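Local coordinates for pullulanase (Bacillus acidopullulyticus, PDB 2WAN), which hydrolyses the alpha-1,6-glucosidic linkages of pullulan and probably the alpha-1,6 branch points of starch-derived glucans, as a debranching glycoside hydrolase of the alpha-amylase type, at residues Q697-G702 with Y872-T877; I710-G713 with I718-F721; N825-F830 with I897-L902. All blocks are in the same frame, centred on the assembly; numbering follows the deposited sequence.

Contact 1: Q697-G702 with Y872-T877; sequences QGFATG and YNPNKT
Phe-699 and Pro-874 meet where a loop comes up against the end of a strand. Segment 697-702 is a loop with a tight turn in it, where Thr-701 N bonds to Gly-698 O; segment 872-877 leaves strand 868-873 after Asn-873 and turns at Pro-874. The two backbones share no direct hydrogen bond. Water 1 links them instead, donating to Ala-700 O at 2.9 Å and to Pro-874 O at 2.7 Å. Within its own segment Asn-873 OD1 accepts from Asn-875 N, an Asx turn that fixes the bend carrying the proline, and also from Asn-875 ND2.

The side-chain contact centres on the Phe-699 ring. Its CG stands anti to the backbone N (chi1 -177°), which sends the ring across to the strand end. Pro-874 CG lies over one face of it, 4.0 Å from the ring centroid and 22° off the normal, a CH-pi contact displaced toward the rim, while Pro-874 CD reaches Phe-699 CZ at 3.7 Å. At the ring edge, near its plane, Tyr-872 CB comes to 3.7 Å from Phe-699 CE2. The tyrosine ring itself leads away, and its hydroxyl bonds to Thr-769 on helix 753-769. Next to CG, Pro-874 CB sits 3.0 Å from Phe-699 O, a close approach of a carbon to a carbonyl.

Leu-762 of that helix also touches Pro-874, and Val-852 of a neighbouring strand touches Phe-699. The chemistry is therefore mainly apolar and buried, joining a loop of the catalytic region to the C-terminal all-beta domain by shape and ring contact, with a single water bridging the backbone carbonyls.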
loop_
_atom_site.group_PDB
_atom_site.type_symbol
_atom_site.label_atom_id
_atom_site.label_comp_id
_atom_site.label_asym_id
_atom_site.label_seq_id
_atom_site.Cartn_x
_atom_site.Cartn_y
_atom_site.Cartn_z
ATOM N N GLN A 697 -4.683 27.280 4.182
ATOM C CA GLN A 697 -4.393 27.197 5.613
ATOM C C GLN A 697 -5.241 26.081 6.219
ATOM O O GLN A 697 -6.185 25.588 5.594
ATOM C CB GLN A 697 -4.643 28.545 6.289
ATOM C CG GLN A 697 -3.561 29.587 5.928
ATOM C CD GLN A 697 -3.899 30.994 6.389
ATOM O OE1 GLN A 697 -4.948 31.233 6.980
ATOM N NE2 GLN A 697 -3.000 31.934 6.119
ATOM N N GLY A 698 -4.878 25.667 7.430
ATOM C CA GLY A 698 -5.642 24.680 8.194
ATOM C C GLY A 698 -5.751 25.138 9.639
ATOM O O GLY A 698 -5.482 26.303 9.969
ATOM N N PHE A 699 -6.127 24.214 10.516
ATOM C CA PHE A 699 -6.302 24.503 11.943
ATOM C C PHE A 699 -5.085 25.197 12.572
ATOM O O PHE A 699 -5.229 26.156 13.332
ATOM C CB PHE A 699 -6.611 23.194 12.698
ATOM C CG PHE A 699 -6.872 23.387 14.165
ATOM C CD1 PHE A 699 -8.064 23.956 14.600
ATOM C CD2 PHE A 699 -5.926 22.985 15.119
ATOM C CE1 PHE A 699 -8.307 24.142 15.959
ATOM C CE2 PHE A 699 -6.174 23.140 16.488
ATOM C CZ PHE A 699 -7.371 23.726 16.901
ATOM N N ALA A 700 -3.885 24.699 12.277
ATOM C CA ALA A 700 -2.692 25.234 12.932
ATOM C C ALA A 700 -2.303 26.626 12.416
ATOM O O ALA A 700 -1.581 27.347 13.103
ATOM C CB ALA A 700 -1.502 24.262 12.787
ATOM N N THR A 701 -2.798 26.985 11.226
ATOM C CA THR A 701 -2.266 28.142 10.478
ATOM C C THR A 701 -3.304 29.198 10.070
ATOM O O THR A 701 -3.002 30.120 9.295
ATOM C CB THR A 701 -1.521 27.690 9.212
ATOM O OG1 THR A 701 -2.365 26.812 8.447
ATOM C CG2 THR A 701 -0.211 26.985 9.587
ATOM N N GLY A 702 -4.510 29.078 10.607
ATOM C CA GLY A 702 -5.464 30.184 10.507
ATOM C C GLY A 702 -6.838 29.887 9.950
ATOM O O GLY A 702 -7.726 30.735 10.061
ATOM N N TYR A 872 -5.729 23.180 22.417
ATOM C CA TYR A 872 -5.031 23.778 21.279
ATOM C C TYR A 872 -5.645 25.141 21.016
ATOM O O TYR A 872 -6.861 25.238 20.820
ATOM C CB TYR A 872 -5.182 22.924 20.015
ATOM C CG TYR A 872 -4.917 21.443 20.192
ATOM C CD1 TYR A 872 -3.714 20.979 20.711
ATOM C CD2 TYR A 872 -5.865 20.514 19.788
ATOM C CE1 TYR A 872 -3.479 19.587 20.859
ATOM C CE2 TYR A 872 -5.648 19.143 19.938
ATOM C CZ TYR A 872 -4.459 18.696 20.473
ATOM O OH TYR A 872 -4.261 17.342 20.602
ATOM N N ASN A 873 -4.813 26.176 21.031
ATOM C CA ASN A 873 -5.242 27.541 20.674
ATOM C C ASN A 873 -4.483 28.079 19.459
ATOM O O ASN A 873 -3.404 28.652 19.626
ATOM C CB ASN A 873 -5.061 28.517 21.836
ATOM C CG ASN A 873 -5.466 29.931 21.442
ATOM O OD1 ASN A 873 -6.280 30.094 20.543
ATOM N ND2 ASN A 873 -4.882 30.930 22.071
ATOM N N PRO A 874 -5.053 27.923 18.247
ATOM C CA PRO A 874 -4.390 28.398 17.025
ATOM C C PRO A 874 -4.541 29.894 16.774
ATOM O O PRO A 874 -3.917 30.429 15.857
ATOM C CB PRO A 874 -5.117 27.635 15.922
ATOM C CG PRO A 874 -6.479 27.389 16.478
ATOM C CD PRO A 874 -6.264 27.138 17.940
ATOM N N ASN A 875 -5.360 30.548 17.581
ATOM C CA ASN A 875 -5.694 31.953 17.361
ATOM C C ASN A 875 -4.587 32.909 17.762
ATOM O O ASN A 875 -3.726 32.584 18.580
ATOM C CB ASN A 875 -6.992 32.273 18.088
ATOM C CG ASN A 875 -8.103 31.361 17.670
ATOM O OD1 ASN A 875 -8.564 31.417 16.527
ATOM N ND2 ASN A 875 -8.514 30.470 18.576
ATOM N N LYS A 876 -4.615 34.110 17.182
ATOM C CA LYS A 876 -3.579 35.090 17.441
ATOM C C LYS A 876 -3.740 35.877 18.747
ATOM O O LYS A 876 -2.886 36.703 19.082
ATOM C CB LYS A 876 -3.442 36.018 16.228
ATOM C CG LYS A 876 -2.559 35.392 15.155
ATOM C CD LYS A 876 -2.446 36.270 13.945
ATOM C CE LYS A 876 -1.565 35.624 12.893
ATOM N NZ LYS A 876 -1.599 36.422 11.630
ATOM N N THR A 877 -4.811 35.613 19.492
ATOM C CA THR A 877 -4.954 36.174 20.829
ATOM C C THR A 877 -5.076 35.052 21.837
ATOM O O THR A 877 -5.460 33.932 21.473
ATOM C CB THR A 877 -6.171 37.114 20.947
ATOM O OG1 THR A 877 -7.362 36.395 20.624
ATOM C CG2 THR A 877 -6.038 38.292 19.978
HETATM O O HOH W 1 -2.512 30.018 13.584
#

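Contact 2: I710-G713 with I718-F721; sequences IKNG and IQDF
Asn-712 and Gln-719 meet mainly through water. Water 2 donates to Asn-712 OD1 at 2.8 Å and to Asn-712 O at 2.9 Å, and accepts from Gln-719 N at 3.0 Å, so one molecule joins the asparagine's side chain and backbone to the backbone of the loop. Water 3 makes a second bridge, donating to Asn-712 OD1 at 3.2 Å and to Gln-719 O at 2.8 Å. The amide oxygen thus takes a hydrogen from each water, and the two bridges together engage both the N-H and the C=O of Gln-719.

Asn-712 lies on helix 707-714, and its ND2 bonds back to Asp-708 O one turn earlier, which helps fix the amide's rotation and leaves OD1 facing the loop. The chain doubles back beyond the helix, bringing 718-721 alongside it on the way to strand 728-730 of the catalytic eight-stranded barrel.

Direct van der Waals contacts are few: Asn-712 OD1 stands 3.8 Å from Gln-719 CB and 4.3 Å from Asp-720 CB. The asparagine and glutamine side chains cross at about a right angle, their amide planes 71° apart.

Among charged groups, Asp-720 OD2 accepts from Asn-682 ND2 on helix 681-688.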
loop_
_atom_site.group_PDB
_atom_site.type_symbol
_atom_site.label_atom_id
_atom_site.label_comp_id
_atom_site.label_asym_id
_atom_site.label_seq_id
_atom_site.Cartn_x
_atom_site.Cartn_y
_atom_site.Cartn_z
ATOM N N ILE A 710 -10.469 18.153 13.504
ATOM C CA ILE A 710 -9.443 17.956 14.547
ATOM C C ILE A 710 -9.963 17.098 15.696
ATOM O O ILE A 710 -9.250 16.221 16.202
ATOM C CB ILE A 710 -8.888 19.317 15.065
ATOM C CG1 ILE A 710 -8.188 20.098 13.930
ATOM C CG2 ILE A 710 -7.937 19.116 16.252
ATOM C CD1 ILE A 710 -7.068 19.332 13.167
ATOM N N LYS A 711 -11.196 17.354 16.135
ATOM C CA LYS A 711 -11.790 16.510 17.175
ATOM C C LYS A 711 -11.814 15.038 16.748
ATOM O O LYS A 711 -11.513 14.147 17.543
ATOM C CB LYS A 711 -13.202 17.000 17.513
ATOM C CG LYS A 711 -13.185 18.312 18.317
ATOM C CD LYS A 711 -14.582 18.907 18.460
ATOM C CE LYS A 711 -15.391 18.252 19.549
ATOM N NZ LYS A 711 -16.516 19.163 19.934
ATOM N N ASN A 712 -12.183 14.782 15.498
ATOM C CA ASN A 712 -12.220 13.410 15.006
ATOM C C ASN A 712 -10.842 12.750 14.982
ATOM O O ASN A 712 -10.727 11.552 15.250
ATOM C CB ASN A 712 -12.888 13.340 13.637
ATOM C CG ASN A 712 -14.378 13.198 13.740
ATOM O OD1 ASN A 712 -14.888 12.125 14.064
ATOM N ND2 ASN A 712 -15.097 14.290 13.485
ATOM N N GLY A 713 -9.811 13.539 14.677
ATOM C CA GLY A 713 -8.423 13.058 14.772
ATOM C C GLY A 713 -7.943 12.838 16.205
ATOM O O GLY A 713 -7.212 11.881 16.475
ATOM N N ILE A 718 -11.903 7.005 15.520
ATOM C CA ILE A 718 -12.843 5.897 15.805
ATOM C C ILE A 718 -14.290 6.188 15.376
ATOM O O ILE A 718 -15.120 5.275 15.315
ATOM C CB ILE A 718 -12.797 5.492 17.289
ATOM C CG1 ILE A 718 -13.187 6.668 18.190
ATOM C CG2 ILE A 718 -11.387 4.904 17.661
ATOM C CD1 ILE A 718 -13.285 6.301 19.698
ATOM N N GLN A 719 -14.579 7.451 15.067
ATOM C CA GLN A 719 -15.895 7.824 14.525
ATOM C C GLN A 719 -15.783 8.270 13.075
ATOM O O GLN A 719 -16.750 8.763 12.506
ATOM C CB GLN A 719 -16.540 8.937 15.364
ATOM C CG GLN A 719 -16.889 8.496 16.766
ATOM C CD GLN A 719 -17.529 9.609 17.581
ATOM O OE1 GLN A 719 -17.734 9.460 18.777
ATOM N NE2 GLN A 719 -17.853 10.722 16.930
ATOM N N ASP A 720 -14.607 8.082 12.476
ATOM C CA ASP A 720 -14.351 8.548 11.123
ATOM C C ASP A 720 -14.109 7.306 10.246
ATOM O O ASP A 720 -14.940 6.997 9.385
ATOM C CB ASP A 720 -13.168 9.549 11.146
ATOM C CG ASP A 720 -12.827 10.133 9.773
ATOM O OD1 ASP A 720 -13.539 9.860 8.777
ATOM O OD2 ASP A 720 -11.834 10.892 9.691
ATOM N N PHE A 721 -13.013 6.575 10.476
ATOM C CA PHE A 721 -12.704 5.409 9.634
ATOM C C PHE A 721 -11.995 4.244 10.335
ATOM O O PHE A 721 -11.646 3.267 9.674
ATOM C CB PHE A 721 -11.886 5.843 8.397
ATOM C CG PHE A 721 -10.559 6.449 8.738
ATOM C CD1 PHE A 721 -9.442 5.637 8.943
ATOM C CD2 PHE A 721 -10.428 7.823 8.891
ATOM C CE1 PHE A 721 -8.195 6.195 9.291
ATOM C CE2 PHE A 721 -9.209 8.377 9.232
ATOM C CZ PHE A 721 -8.086 7.558 9.443
HETATM O O HOH W 2 -13.185 10.075 14.813
HETATM O O HOH W 3 -17.522 11.434 12.347
#

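Contact 3: N825-F830 with I897-L902; sequences NQHPAF and IGEKSL
His-827 NE2 donates to Glu-899 OE1 over 2.8 Å, the shortest polar bond between the two segments. It is nearly straight, 171° at the hydrogen, and uses the syn lone pair of OE1, on the side of the other carboxylate oxygen. The acceptor lies in the plane of the imidazole, meeting the ring at its edge. Ring and carboxylate are nearly coplanar, their planes 19° apart, and the side chains approach from opposite directions. Glu-899 reaches the ring through a bend at chi2 (-73°), which turns its carboxylate back toward the helix end.

The other oxygen, Glu-899 OE2, rests against the aliphatic start of Gln-826, 3.4 Å from its CB and 3.6 Å from its CG. The amide plane of Gln-826 stands almost perpendicular to the carboxylate.

At the ring's other nitrogen, His-827 ND1 bonds to Asp-863. Imidazole nitrogens held between two carboxylates would probably favour the doubly protonated, positively charged form. Trp-865 stacks on the ring and also touches Glu-899, which probably limits how the pair can turn. A leucine in place of His-827 would probably leave the Glu-899 and Asp-863 carboxylates without their shared partner and free the glutamate to swing away.

His-827 is the first residue to leave helical geometry after helix 811-826, and Phe-830 N bonds back to His-827 O as the chain enters a 3-10 turn. The arrangement is a His-carboxylate hydrogen bond at a domain junction, joining the end of that helix to the loop between strands 896-897 and 904-905 of the C-terminal all-beta domain.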
loop_
_atom_site.group_PDB
_atom_site.type_symbol
_atom_site.label_atom_id
_atom_site.label_comp_id
_atom_site.label_asym_id
_atom_site.label_seq_id
_atom_site.Cartn_x
_atom_site.Cartn_y
_atom_site.Cartn_z
ATOM N N ASN A 825 5.498 9.686 25.726
ATOM C CA ASN A 825 6.139 8.410 26.086
ATOM C C ASN A 825 5.876 8.060 27.548
ATOM O O ASN A 825 5.793 6.884 27.901
ATOM C CB ASN A 825 7.660 8.428 25.856
ATOM C CG ASN A 825 8.058 8.537 24.383
ATOM O OD1 ASN A 825 7.242 8.367 23.458
ATOM N ND2 ASN A 825 9.358 8.833 24.157
ATOM N N GLN A 826 5.765 9.086 28.389
ATOM C CA GLN A 826 5.611 8.916 29.839
ATOM C C GLN A 826 4.171 8.734 30.285
ATOM O O GLN A 826 3.928 8.280 31.415
ATOM C CB GLN A 826 6.207 10.123 30.570
ATOM C CG GLN A 826 7.739 10.147 30.599
ATOM C CD GLN A 826 8.332 8.953 31.352
ATOM O OE1 GLN A 826 9.413 8.459 31.010
ATOM N NE2 GLN A 826 7.624 8.491 32.386
ATOM N N HIS A 827 3.225 9.103 29.415
ATOM C CA HIS A 827 1.824 9.183 29.805
ATOM C C HIS A 827 0.921 8.389 28.907
ATOM O O HIS A 827 0.493 8.880 27.853
ATOM C CB HIS A 827 1.391 10.657 29.929
ATOM C CG HIS A 827 1.986 11.301 31.129
ATOM N ND1 HIS A 827 1.518 11.058 32.403
ATOM C CD2 HIS A 827 3.091 12.074 31.269
ATOM C CE1 HIS A 827 2.286 11.687 33.270
ATOM N NE2 HIS A 827 3.249 12.308 32.611
ATOM N N PRO A 828 0.616 7.140 29.326
ATOM C CA PRO A 828 -0.171 6.237 28.489
ATOM C C PRO A 828 -1.641 6.654 28.255
ATOM O O PRO A 828 -2.311 6.075 27.397
ATOM C CB PRO A 828 -0.038 4.877 29.217
ATOM C CG PRO A 828 0.210 5.232 30.667
ATOM C CD PRO A 828 1.059 6.508 30.585
ATOM N N ALA A 829 -2.132 7.672 28.972
ATOM C CA ALA A 829 -3.467 8.249 28.690
ATOM C C ALA A 829 -3.561 8.763 27.256
ATOM O O ALA A 829 -4.625 8.728 26.651
ATOM C CB ALA A 829 -3.768 9.389 29.657
ATOM N N PHE A 830 -2.434 9.230 26.718
ATOM C CA PHE A 830 -2.348 9.660 25.323
ATOM C C PHE A 830 -2.367 8.510 24.315
ATOM O O PHE A 830 -2.466 8.748 23.101
ATOM C CB PHE A 830 -1.063 10.476 25.106
ATOM C CG PHE A 830 -1.053 11.810 25.826
ATOM C CD1 PHE A 830 -1.873 12.851 25.407
ATOM C CD2 PHE A 830 -0.199 12.008 26.906
ATOM C CE1 PHE A 830 -1.849 14.090 26.072
ATOM C CE2 PHE A 830 -0.152 13.241 27.575
ATOM C CZ PHE A 830 -0.993 14.283 27.156
ATOM N N ILE A 897 7.084 22.718 28.049
ATOM C CA ILE A 897 6.301 21.489 28.164
ATOM C C ILE A 897 7.127 20.509 29.004
ATOM O O ILE A 897 8.333 20.380 28.783
ATOM C CB ILE A 897 6.069 20.833 26.776
ATOM C CG1 ILE A 897 5.422 21.821 25.794
ATOM C CG2 ILE A 897 5.275 19.496 26.896
ATOM C CD1 ILE A 897 3.986 22.197 26.126
ATOM N N GLY A 898 6.508 19.840 29.970
ATOM C CA GLY A 898 7.275 18.899 30.774
ATOM C C GLY A 898 6.464 18.196 31.835
ATOM O O GLY A 898 5.229 18.221 31.817
ATOM N N GLU A 899 7.186 17.595 32.785
ATOM C CA GLU A 899 6.561 16.866 33.885
ATOM C C GLU A 899 6.386 17.685 35.163
ATOM O O GLU A 899 5.749 17.216 36.113
ATOM C CB GLU A 899 7.407 15.629 34.212
ATOM C CG GLU A 899 7.591 14.676 33.027
ATOM C CD GLU A 899 6.323 13.883 32.678
ATOM O OE1 GLU A 899 5.433 13.765 33.545
ATOM O OE2 GLU A 899 6.253 13.328 31.549
ATOM N N LYS A 900 6.981 18.878 35.191
ATOM C CA LYS A 900 7.102 19.677 36.417
ATOM C C LYS A 900 6.021 20.753 36.481
ATOM O O LYS A 900 5.561 21.254 35.446
ATOM C CB LYS A 900 8.469 20.380 36.480
ATOM C CG LYS A 900 9.701 19.465 36.430
ATOM C CD LYS A 900 10.925 20.320 36.071
ATOM C CE LYS A 900 12.195 19.498 35.933
ATOM N NZ LYS A 900 12.914 19.390 37.225
ATOM N N SER A 901 5.637 21.124 37.697
ATOM C CA SER A 901 4.676 22.211 37.887
ATOM C C SER A 901 5.207 23.551 37.389
ATOM O O SER A 901 6.316 23.963 37.755
ATOM C CB SER A 901 4.317 22.357 39.365
ATOM O OG SER A 901 3.448 23.483 39.529
ATOM N N LEU A 902 4.400 24.216 36.567
ATOM C CA LEU A 902 4.670 25.586 36.116
ATOM C C LEU A 902 3.776 26.576 36.844
ATOM O O LEU A 902 3.745 27.765 36.512
ATOM C CB LEU A 902 4.400 25.706 34.618
ATOM C CG LEU A 902 5.183 24.751 33.713
ATOM C CD1 LEU A 902 4.835 25.004 32.261
ATOM C CD2 LEU A 902 6.716 24.881 33.945
#

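How the contacts relate
Following the chain from its N terminus, 697-702 comes first, in the loop between helices 681-688 and 707-714. Contact 2 opens and closes soon after, a short local loop lying wholly within the long one that contact 1 completes at 872-877; it holds helix 707-714 to the loop leading to barrel strand 728-730. Segment 825-830 also falls inside that long loop, but its partner 897-902 lies beyond it, so contacts 1 and 3 cross, while contacts 2 and 3 follow in series. Contacts 1 and 3 both join the catalytic part to the C-terminal all-beta domain, their centres about 23 Å apart. Contacts 1 and 2 touch directly, Phe-699 CG packing against Ile-710 CG1 at 3.5 Å.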